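Local atomic coordinates of 5'-Methylthioadenosine Nucleosidase (Arabidopsis thaliana, PDB entry 2H8G), a protein that belongs to the phosphorylase superfamily of alpha/beta proteins, assembles as two chains and holds adenine in a pocket. Residues V29-A34 / K254-I259; F46-T51 / L72-V77; V90-A95 / L175-S180; A204-V209 / I215-L220. All coordinates share one frame; numbering follows the deposited sequence.

Interaction 1: V29-A34 / K254-I259; sequences VVFVIA and KVINFI
Helix-on-sheet packing in the alpha/beta fold of the phosphorylase superfamily is exemplified here by Val-29 and Phe-31 of strand 28-32, which receive Ile-256 from near the end of the long C-terminal helix 233-259. The strand runs between two parallel neighbours, 72-78 and 110-119, and the CA-CB bonds of both contact residues point toward the helix. Even so, the backbones stay well apart, with 8.6 Å between CA of Val-29 and CA of Ile-256, and purely apolar side chains span the interval. The Ile-256 side chain and the Phe-31 ring reach toward each other. The CA-CB bond of Ile-256 does not aim at the strand, but the CG1 branch lies beside the backbone N and then bends at chi2 (-57°), which swings the terminal methyl across to the strand. That methyl arrives at the rim of the Phe-31 ring, near the ring plane and not over a face, and it touches two neighbouring ring carbons: CD1 of Ile-256 is 3.4 Å from CE1 of Phe-31 and 3.6 Å from CZ of Phe-31. Behind it the methylene carbon CG1 of Ile-256 follows, 3.7 Å from the same CZ of Phe-31. Ile-256 also packs on Ile-74 of strand 72-78 and on Phe-46. Val-29 contributes a looser flank, its CG1 lying 4.4 Å from CD1 of Ile-256.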
# COMPACT_ATOMS: atom_id res chain seq x y z
N VAL A 29 -9.16 -1.78 -21.34
CA VAL A 29 -8.61 -2.70 -20.36
C VAL A 29 -7.29 -2.15 -19.86
O VAL A 29 -6.50 -1.62 -20.64
CB VAL A 29 -8.33 -4.09 -20.98
CG1 VAL A 29 -7.76 -5.02 -19.92
CG2 VAL A 29 -9.61 -4.66 -21.58
N VAL A 30 -7.06 -2.25 -18.55
CA VAL A 30 -5.81 -1.80 -17.97
C VAL A 30 -5.11 -2.99 -17.33
O VAL A 30 -5.72 -3.69 -16.51
CB VAL A 30 -6.01 -0.73 -16.88
CG1 VAL A 30 -4.71 -0.52 -16.11
CG2 VAL A 30 -6.44 0.60 -17.50
N PHE A 31 -3.87 -3.22 -17.72
CA PHE A 31 -3.07 -4.29 -17.12
C PHE A 31 -2.20 -3.61 -16.08
O PHE A 31 -1.54 -2.62 -16.38
CB PHE A 31 -2.13 -4.95 -18.13
CG PHE A 31 -2.78 -6.01 -18.98
CD1 PHE A 31 -3.55 -5.66 -20.08
CD2 PHE A 31 -2.59 -7.36 -18.69
CE1 PHE A 31 -4.13 -6.65 -20.89
CE2 PHE A 31 -3.16 -8.35 -19.49
CZ PHE A 31 -3.93 -7.99 -20.59
N VAL A 32 -2.20 -4.13 -14.86
CA VAL A 32 -1.35 -3.60 -13.81
C VAL A 32 -0.28 -4.68 -13.67
O VAL A 32 -0.58 -5.82 -13.32
CB VAL A 32 -2.10 -3.44 -12.47
CG1 VAL A 32 -1.11 -3.08 -11.37
CG2 VAL A 32 -3.15 -2.35 -12.60
N ILE A 33 0.96 -4.32 -14.00
CA ILE A 33 2.08 -5.26 -13.96
C ILE A 33 3.24 -4.66 -13.16
O ILE A 33 3.73 -3.58 -13.47
CB ILE A 33 2.53 -5.60 -15.41
CG1 ILE A 33 1.32 -6.15 -16.18
CG2 ILE A 33 3.67 -6.60 -15.39
CD1 ILE A 33 1.61 -6.51 -17.63
N ALA A 34 3.66 -5.39 -12.14
CA ALA A 34 4.72 -4.93 -11.24
C ALA A 34 6.12 -4.77 -11.82
O ALA A 34 6.80 -3.79 -11.51
CB ALA A 34 4.79 -5.84 -10.03
N LYS A 254 -4.28 -14.46 -25.24
CA LYS A 254 -5.51 -15.21 -25.45
C LYS A 254 -6.66 -14.57 -24.68
O LYS A 254 -7.80 -14.56 -25.13
CB LYS A 254 -5.34 -16.66 -25.01
CG LYS A 254 -4.41 -17.46 -25.89
CD LYS A 254 -4.29 -18.89 -25.40
CE LYS A 254 -3.35 -19.70 -26.28
NZ LYS A 254 -3.87 -19.79 -27.68
N VAL A 255 -6.35 -14.01 -23.52
CA VAL A 255 -7.38 -13.37 -22.71
C VAL A 255 -7.87 -12.10 -23.41
O VAL A 255 -9.07 -11.85 -23.47
CB VAL A 255 -6.84 -13.03 -21.30
CG1 VAL A 255 -7.81 -12.12 -20.57
CG2 VAL A 255 -6.63 -14.32 -20.51
N ILE A 256 -6.94 -11.32 -23.94
CA ILE A 256 -7.30 -10.10 -24.64
C ILE A 256 -8.19 -10.40 -25.85
O ILE A 256 -9.21 -9.74 -26.05
CB ILE A 256 -6.04 -9.32 -25.11
CG1 ILE A 256 -5.40 -8.62 -23.91
CG2 ILE A 256 -6.41 -8.30 -26.18
CD1 ILE A 256 -6.35 -7.67 -23.19
N ASN A 257 -7.81 -11.39 -26.64
CA ASN A 257 -8.60 -11.75 -27.81
C ASN A 257 -9.96 -12.32 -27.44
O ASN A 257 -10.91 -12.22 -28.22
CB ASN A 257 -7.83 -12.73 -28.69
CG ASN A 257 -6.79 -12.03 -29.55
OD1 ASN A 257 -7.11 -11.12 -30.31
ND2 ASN A 257 -5.54 -12.46 -29.42
N PHE A 258 -10.07 -12.89 -26.25
CA PHE A 258 -11.34 -13.45 -25.79
C PHE A 258 -12.27 -12.31 -25.37
O PHE A 258 -13.45 -12.30 -25.71
CB PHE A 258 -11.13 -14.37 -24.59
CG PHE A 258 -12.39 -14.97 -24.05
CD1 PHE A 258 -12.96 -16.09 -24.66
CD2 PHE A 258 -13.04 -14.40 -22.96
CE1 PHE A 258 -14.14 -16.63 -24.17
CE2 PHE A 258 -14.22 -14.94 -22.47
CZ PHE A 258 -14.78 -16.06 -23.08
N ILE A 259 -11.72 -11.36 -24.61
CA ILE A 259 -12.49 -10.22 -24.12
C ILE A 259 -13.02 -9.33 -25.24
O ILE A 259 -14.13 -8.80 -25.15
CB ILE A 259 -11.62 -9.35 -23.18
CG1 ILE A 259 -11.35 -10.13 -21.89
CG2 ILE A 259 -12.32 -8.03 -22.88
CD1 ILE A 259 -10.39 -9.41 -20.95

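Interaction 2: F46-T51 / L72-V77; sequences FGLSET and LRINVV
Leu-48 and Ile-74 mark where the two backbones come nearest, and even there 8.0 Å separates CA of Leu-48 from CA of Ile-74, too far for direct sheet pairing. Segment 46-51 leaves a helix at Phe-46, turns through Gly-47 and enters the short strand 49-50, whereas 72-77 is extended throughout. Gly-47, with its positive phi of 53°, is the C-prime residue of a Schellman motif that ends the helix. The CA-CB bonds of Phe-46 and Leu-48 point at the strand, on which those of Ile-74 and Val-76 point back. Strand 63-69 pairs antiparallel with both 49-50 and 72-78, and so links the two segments within the mixed sheet of this alpha/beta fold. The CD1 branch of Leu-48 is anti to CA (chi2 178°), which carries that methyl out toward the strand, and the side chain crosses Val-76 and Ile-74 at roughly right angles. CD1 of Leu-48 makes the closest contacts: it is pressed against CG2 of Val-76 at 3.4 Å, tighter than ordinary carbon contact, and lies 4.2 Å from CG2 of Ile-74. The other methyl, CD2 of Leu-48, stands 4.2 Å from the carbonyl O of Ile-74. Ile-74 serves two partners with different branches. While CG2 meets the leucine, the far methyl CD1 of Ile-74 approaches the Phe-46 ring obliquely, 3.8 Å from CD2 of Phe-46. On the aromatic side, His-69 makes an edge-to-face pair with Phe-46.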
# COMPACT_ATOMS: atom_id res chain seq x y z
N PHE A 46 1.76 -6.72 -28.66
CA PHE A 46 0.70 -5.88 -29.23
C PHE A 46 1.23 -4.54 -29.73
O PHE A 46 0.46 -3.64 -30.05
CB PHE A 46 -0.41 -5.66 -28.21
CG PHE A 46 -1.18 -6.91 -27.87
CD1 PHE A 46 -0.59 -7.93 -27.13
CD2 PHE A 46 -2.49 -7.07 -28.32
CE1 PHE A 46 -1.30 -9.10 -26.84
CE2 PHE A 46 -3.20 -8.24 -28.03
CZ PHE A 46 -2.60 -9.25 -27.29
N GLY A 47 2.55 -4.42 -29.79
CA GLY A 47 3.17 -3.20 -30.26
C GLY A 47 2.70 -1.94 -29.55
O GLY A 47 2.44 -0.92 -30.19
N LEU A 48 2.59 -2.01 -28.23
CA LEU A 48 2.15 -0.86 -27.45
C LEU A 48 3.29 0.16 -27.37
O LEU A 48 4.46 -0.21 -27.31
CB LEU A 48 1.75 -1.30 -26.04
CG LEU A 48 0.69 -2.39 -25.93
CD1 LEU A 48 0.47 -2.73 -24.47
CD2 LEU A 48 -0.61 -1.94 -26.57
N SER A 49 2.94 1.44 -27.38
CA SER A 49 3.94 2.50 -27.31
C SER A 49 4.00 3.11 -25.92
O SER A 49 2.97 3.33 -25.28
CB SER A 49 3.62 3.59 -28.33
OG SER A 49 3.63 3.07 -29.65
N GLU A 50 5.21 3.39 -25.45
CA GLU A 50 5.41 3.98 -24.13
C GLU A 50 5.09 5.47 -24.19
O GLU A 50 5.80 6.23 -24.84
CB GLU A 50 6.86 3.79 -23.69
CG GLU A 50 7.12 4.16 -22.23
CD GLU A 50 8.58 4.10 -21.86
OE1 GLU A 50 9.24 3.09 -22.20
OE2 GLU A 50 9.08 5.05 -21.23
N THR A 51 4.02 5.87 -23.52
CA THR A 51 3.62 7.27 -23.50
C THR A 51 4.73 8.10 -22.85
O THR A 51 5.12 7.85 -21.72
CB THR A 51 2.32 7.49 -22.69
OG1 THR A 51 2.54 7.09 -21.33
CG2 THR A 51 1.19 6.66 -23.28
N LEU A 72 -10.55 -2.94 -28.80
CA LEU A 72 -10.17 -2.69 -27.41
C LEU A 72 -8.98 -1.76 -27.24
O LEU A 72 -7.96 -1.89 -27.92
CB LEU A 72 -9.84 -4.02 -26.71
CG LEU A 72 -10.97 -4.97 -26.32
CD1 LEU A 72 -10.38 -6.25 -25.77
CD2 LEU A 72 -11.88 -4.31 -25.30
N ARG A 73 -9.12 -0.81 -26.31
CA ARG A 73 -8.04 0.10 -26.00
C ARG A 73 -7.27 -0.64 -24.92
O ARG A 73 -7.85 -1.08 -23.93
CB ARG A 73 -8.58 1.42 -25.43
CG ARG A 73 -9.28 2.30 -26.45
CD ARG A 73 -9.82 3.57 -25.79
NE ARG A 73 -10.29 4.54 -26.78
CZ ARG A 73 -9.50 5.16 -27.65
NH1 ARG A 73 -8.19 4.90 -27.66
NH2 ARG A 73 -10.00 6.03 -28.52
N ILE A 74 -5.96 -0.80 -25.11
CA ILE A 74 -5.15 -1.51 -24.14
C ILE A 74 -4.15 -0.60 -23.46
O ILE A 74 -3.34 0.06 -24.12
CB ILE A 74 -4.38 -2.68 -24.79
CG1 ILE A 74 -5.36 -3.62 -25.49
CG2 ILE A 74 -3.59 -3.43 -23.73
CD1 ILE A 74 -4.70 -4.76 -26.21
N ASN A 75 -4.20 -0.57 -22.13
CA ASN A 75 -3.27 0.23 -21.35
C ASN A 75 -2.52 -0.72 -20.43
O ASN A 75 -3.11 -1.64 -19.86
CB ASN A 75 -4.03 1.27 -20.52
CG ASN A 75 -4.67 2.35 -21.38
OD1 ASN A 75 -5.87 2.61 -21.29
ND2 ASN A 75 -3.86 2.99 -22.22
N VAL A 76 -1.21 -0.52 -20.32
CA VAL A 76 -0.39 -1.35 -19.44
C VAL A 76 0.36 -0.39 -18.53
O VAL A 76 1.07 0.49 -19.01
CB VAL A 76 0.63 -2.20 -20.22
CG1 VAL A 76 1.50 -2.99 -19.25
CG2 VAL A 76 -0.10 -3.15 -21.16
N VAL A 77 0.20 -0.54 -17.22
CA VAL A 77 0.86 0.35 -16.28
C VAL A 77 1.79 -0.41 -15.34
O VAL A 77 1.45 -1.48 -14.83
CB VAL A 77 -0.16 1.15 -15.46
CG1 VAL A 77 -1.04 1.96 -16.40
CG2 VAL A 77 -1.02 0.22 -14.62

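Interaction 3: V90-A95 / L175-S180; sequences VGTVPA and LSTGDS
The carboxylate of Asp-179 faces the start of helix 92-106 and uses both oxygens on Thr-92, one for the backbone and one for the side chain. OD2 of Asp-179 accepts the N-H of Thr-92 at 2.8 Å, a fairly straight bond (163°) met on the syn side but 22° out of the carboxylate plane. OD1 of Asp-179 accepts a hydrogen bond from OG1 of Thr-92 at 2.6 Å through its syn lone pair. With chi1 of 60°, OG1 sits between the backbone N and the carbonyl carbon, which brings both donors of Thr-92 to one carboxylate. In this alpha/beta fold, a carboxylate just beyond strand 171-177 thus binds the N-terminus of helix 92-106, whose N-cap is Gly-91. The next N-H, of Val-93, is reached through water 1, which donates to OD2 of Asp-179 at 2.8 Å. The methyl of Thr-92 slides past that of Thr-177 in the opposite direction, CG2 of Thr-92 lying 3.7 Å from CG2 of Thr-177. The hydroxyl of Thr-177 instead hydrogen-bonds Asp-200, a residue of the adenine pocket, and Ala-204 N. Arg-141 of the second subunit packs on Asp-179, and Tyr-151 of that subunit hydrogen-bonds Val-90 O.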
# COMPACT_ATOMS: atom_id res chain seq x y z
N VAL A 90 8.32 -2.99 -6.72
CA VAL A 90 7.38 -4.04 -6.39
C VAL A 90 6.73 -3.83 -5.02
O VAL A 90 7.11 -2.92 -4.28
CB VAL A 90 8.08 -5.43 -6.40
CG1 VAL A 90 8.65 -5.72 -7.78
CG2 VAL A 90 9.20 -5.46 -5.36
N GLY A 91 5.76 -4.67 -4.69
CA GLY A 91 5.11 -4.54 -3.40
C GLY A 91 3.71 -3.98 -3.47
O GLY A 91 3.29 -3.42 -4.48
N THR A 92 2.98 -4.11 -2.36
CA THR A 92 1.60 -3.66 -2.30
C THR A 92 1.37 -2.16 -2.38
O THR A 92 0.40 -1.71 -2.98
CB THR A 92 0.90 -4.19 -1.01
OG1 THR A 92 1.58 -3.70 0.15
CG2 THR A 92 0.89 -5.70 -1.01
N VAL A 93 2.25 -1.37 -1.78
CA VAL A 93 2.04 0.07 -1.83
C VAL A 93 2.10 0.65 -3.25
O VAL A 93 1.16 1.31 -3.68
CB VAL A 93 3.01 0.80 -0.87
CG1 VAL A 93 3.04 2.29 -1.17
CG2 VAL A 93 2.53 0.58 0.57
N PRO A 94 3.18 0.39 -4.00
CA PRO A 94 3.21 0.95 -5.36
C PRO A 94 2.09 0.39 -6.26
O PRO A 94 1.54 1.11 -7.10
CB PRO A 94 4.59 0.56 -5.87
CG PRO A 94 5.41 0.55 -4.63
CD PRO A 94 4.50 -0.15 -3.64
N ALA A 95 1.77 -0.89 -6.09
CA ALA A 95 0.71 -1.51 -6.88
C ALA A 95 -0.62 -0.83 -6.59
O ALA A 95 -1.40 -0.58 -7.50
CB ALA A 95 0.62 -2.99 -6.56
N LEU A 175 -5.16 -16.76 -4.16
CA LEU A 175 -3.88 -16.06 -4.13
C LEU A 175 -3.68 -15.41 -2.76
O LEU A 175 -4.61 -14.80 -2.22
CB LEU A 175 -3.86 -14.97 -5.21
CG LEU A 175 -2.67 -14.00 -5.21
CD1 LEU A 175 -1.39 -14.77 -5.45
CD2 LEU A 175 -2.87 -12.93 -6.28
N SER A 176 -2.48 -15.53 -2.20
CA SER A 176 -2.17 -14.92 -0.91
C SER A 176 -1.02 -13.95 -1.14
O SER A 176 0.04 -14.33 -1.65
CB SER A 176 -1.80 -16.00 0.11
OG SER A 176 -1.72 -15.43 1.41
N THR A 177 -1.26 -12.70 -0.75
CA THR A 177 -0.33 -11.60 -0.94
C THR A 177 0.39 -11.15 0.32
O THR A 177 -0.19 -11.11 1.41
CB THR A 177 -1.09 -10.37 -1.50
OG1 THR A 177 -1.66 -10.71 -2.77
CG2 THR A 177 -0.18 -9.16 -1.63
N GLY A 178 1.66 -10.78 0.16
CA GLY A 178 2.45 -10.27 1.26
C GLY A 178 3.60 -9.48 0.67
O GLY A 178 3.98 -9.72 -0.48
N ASP A 179 4.18 -8.56 1.43
CA ASP A 179 5.29 -7.78 0.89
C ASP A 179 6.67 -8.39 0.97
O ASP A 179 7.66 -7.71 0.69
CB ASP A 179 5.31 -6.39 1.52
CG ASP A 179 4.28 -5.48 0.91
OD1 ASP A 179 3.18 -5.34 1.48
OD2 ASP A 179 4.58 -4.92 -0.17
N SER A 180 6.75 -9.66 1.35
CA SER A 180 8.04 -10.34 1.42
C SER A 180 8.08 -11.43 0.36
O SER A 180 7.08 -12.09 0.09
CB SER A 180 8.26 -10.94 2.81
OG SER A 180 8.37 -9.92 3.79
O HOH W 1 4.51 -2.14 0.08

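Interaction 4: A204-V209 / I215-L220; sequences AAVAYV and IPVVFL
Ala-207 and Phe-219 make the nearest approach of side chains here: CB of Ala-207 touches CZ of Phe-219 at 3.8 Å. The methyl meets the phenyl at its rim, close to the ring plane, so that the ring points its far end at the helix and does not lie flat upon it. Chi1 of -53° sets CG of Phe-219 beside its own backbone N, and from there the ring runs out toward the alanine. Beside this pair two valines meet loosely, CG1 of Val-206 standing 4.2 Å from CG2 of Val-217. The other branch of Val-217 is turned to the helix backbone, with CG1 of Val-217 lying 4.4 Å from CA of Ala-207. With an alanine at 207, CA of Ala-207 comes within 6.7 Å of CA of Val-217. These contacts seat helix 203-212 against strand 217-226, which follows it after a short connection and runs back nearly antiparallel. The axes of helix 204-209 and strand 217-220 approach to 9.3 Å, with 166° between their directions, an arrangement of helix layer over central sheet found in alpha/beta folds such as this one. Further out, the strand is held by backbone bonds from Val-218 to Ile-111 and Asn-113 of strand 110-119, and Asn-113 and Ala-158 also pack on Phe-219. Val-136 of strand 130-138 touches Ala-207, while Thr-99 of helix 92-106 touches Val-206. Val-93 of the second subunit packs on Ala-205 and Tyr-208.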
# COMPACT_ATOMS: atom_id res chain seq x y z
N ALA A 204 -3.60 -8.80 -3.63
CA ALA A 204 -4.63 -8.37 -2.70
C ALA A 204 -4.78 -6.85 -2.61
O ALA A 204 -5.86 -6.35 -2.29
CB ALA A 204 -4.38 -8.96 -1.32
N ALA A 205 -3.70 -6.12 -2.87
CA ALA A 205 -3.73 -4.67 -2.81
C ALA A 205 -4.42 -4.13 -4.06
O ALA A 205 -5.18 -3.16 -4.00
CB ALA A 205 -2.31 -4.11 -2.71
N VAL A 206 -4.15 -4.76 -5.20
CA VAL A 206 -4.79 -4.34 -6.44
C VAL A 206 -6.30 -4.58 -6.28
O VAL A 206 -7.11 -3.74 -6.68
CB VAL A 206 -4.27 -5.13 -7.66
CG1 VAL A 206 -5.02 -4.72 -8.93
CG2 VAL A 206 -2.77 -4.88 -7.84
N ALA A 207 -6.66 -5.72 -5.69
CA ALA A 207 -8.07 -6.05 -5.49
C ALA A 207 -8.72 -5.07 -4.52
O ALA A 207 -9.88 -4.69 -4.69
CB ALA A 207 -8.21 -7.48 -4.97
N TYR A 208 -7.97 -4.65 -3.50
CA TYR A 208 -8.50 -3.69 -2.53
C TYR A 208 -8.91 -2.39 -3.23
O TYR A 208 -10.02 -1.89 -3.05
CB TYR A 208 -7.44 -3.38 -1.46
CG TYR A 208 -7.90 -2.35 -0.46
CD1 TYR A 208 -8.87 -2.67 0.49
CD2 TYR A 208 -7.41 -1.05 -0.49
CE1 TYR A 208 -9.34 -1.71 1.38
CE2 TYR A 208 -7.87 -0.08 0.40
CZ TYR A 208 -8.84 -0.43 1.33
OH TYR A 208 -9.31 0.51 2.22
N VAL A 209 -8.01 -1.85 -4.06
CA VAL A 209 -8.29 -0.61 -4.77
C VAL A 209 -9.40 -0.78 -5.80
O VAL A 209 -10.28 0.09 -5.92
CB VAL A 209 -7.02 -0.09 -5.48
CG1 VAL A 209 -7.35 1.17 -6.30
CG2 VAL A 209 -5.95 0.21 -4.45
N ILE A 215 -14.33 -1.45 -9.74
CA ILE A 215 -13.87 -1.84 -11.07
C ILE A 215 -13.59 -3.33 -11.05
O ILE A 215 -12.86 -3.81 -10.18
CB ILE A 215 -12.57 -1.11 -11.47
CG1 ILE A 215 -12.77 0.41 -11.39
CG2 ILE A 215 -12.15 -1.51 -12.88
CD1 ILE A 215 -13.86 0.94 -12.29
N PRO A 216 -14.17 -4.10 -11.99
CA PRO A 216 -13.92 -5.54 -12.02
C PRO A 216 -12.43 -5.83 -12.18
O PRO A 216 -11.75 -5.15 -12.94
CB PRO A 216 -14.72 -6.01 -13.24
CG PRO A 216 -15.84 -5.01 -13.31
CD PRO A 216 -15.15 -3.70 -13.01
N VAL A 217 -11.93 -6.84 -11.47
CA VAL A 217 -10.52 -7.18 -11.60
C VAL A 217 -10.30 -8.68 -11.74
O VAL A 217 -10.95 -9.50 -11.07
CB VAL A 217 -9.70 -6.64 -10.40
CG1 VAL A 217 -10.20 -7.24 -9.11
CG2 VAL A 217 -8.22 -6.96 -10.59
N VAL A 218 -9.41 -9.04 -12.66
CA VAL A 218 -9.05 -10.43 -12.93
C VAL A 218 -7.55 -10.56 -12.73
O VAL A 218 -6.81 -9.58 -12.86
CB VAL A 218 -9.43 -10.82 -14.38
CG1 VAL A 218 -8.85 -12.18 -14.73
CG2 VAL A 218 -10.95 -10.85 -14.52
N PHE A 219 -7.09 -11.76 -12.39
CA PHE A 219 -5.67 -11.99 -12.16
C PHE A 219 -5.12 -13.13 -13.00
O PHE A 219 -5.74 -14.19 -13.11
CB PHE A 219 -5.39 -12.33 -10.69
CG PHE A 219 -5.95 -11.33 -9.72
CD1 PHE A 219 -7.30 -11.35 -9.38
CD2 PHE A 219 -5.13 -10.37 -9.14
CE1 PHE A 219 -7.82 -10.42 -8.48
CE2 PHE A 219 -5.64 -9.44 -8.24
CZ PHE A 219 -6.99 -9.47 -7.91
N LEU A 220 -3.95 -12.91 -13.59
CA LEU A 220 -3.27 -13.94 -14.35
C LEU A 220 -1.95 -14.06 -13.61
O LEU A 220 -1.14 -13.13 -13.61
CB LEU A 220 -3.04 -13.51 -15.80
CG LEU A 220 -4.32 -13.28 -16.61
CD1 LEU A 220 -3.95 -12.79 -18.00
CD2 LEU A 220 -5.12 -14.58 -16.70

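Overall arrangement
All four contacts are attached to one mixed sheet, and together they illustrate how an alpha/beta core is closed by parts of the chain both near and far in sequence. Interaction 1 encloses the others along the sequence, and within it interactions 2, 3 and 4 follow in series. Interactions 1 and 2 have centres about 10 Å apart and are joined through the neighbouring strands 28-32 and 72-78. Interactions 3 and 4, centres about 12 Å apart, meet where helices 92-106 and 203-212 pack together, and both touch the second subunit. Interaction 4 also touches interaction 1. Adenine lies about 8 Å from the Thr-177 side chain of interaction 3, which thus neighbours both pocket and subunit interface.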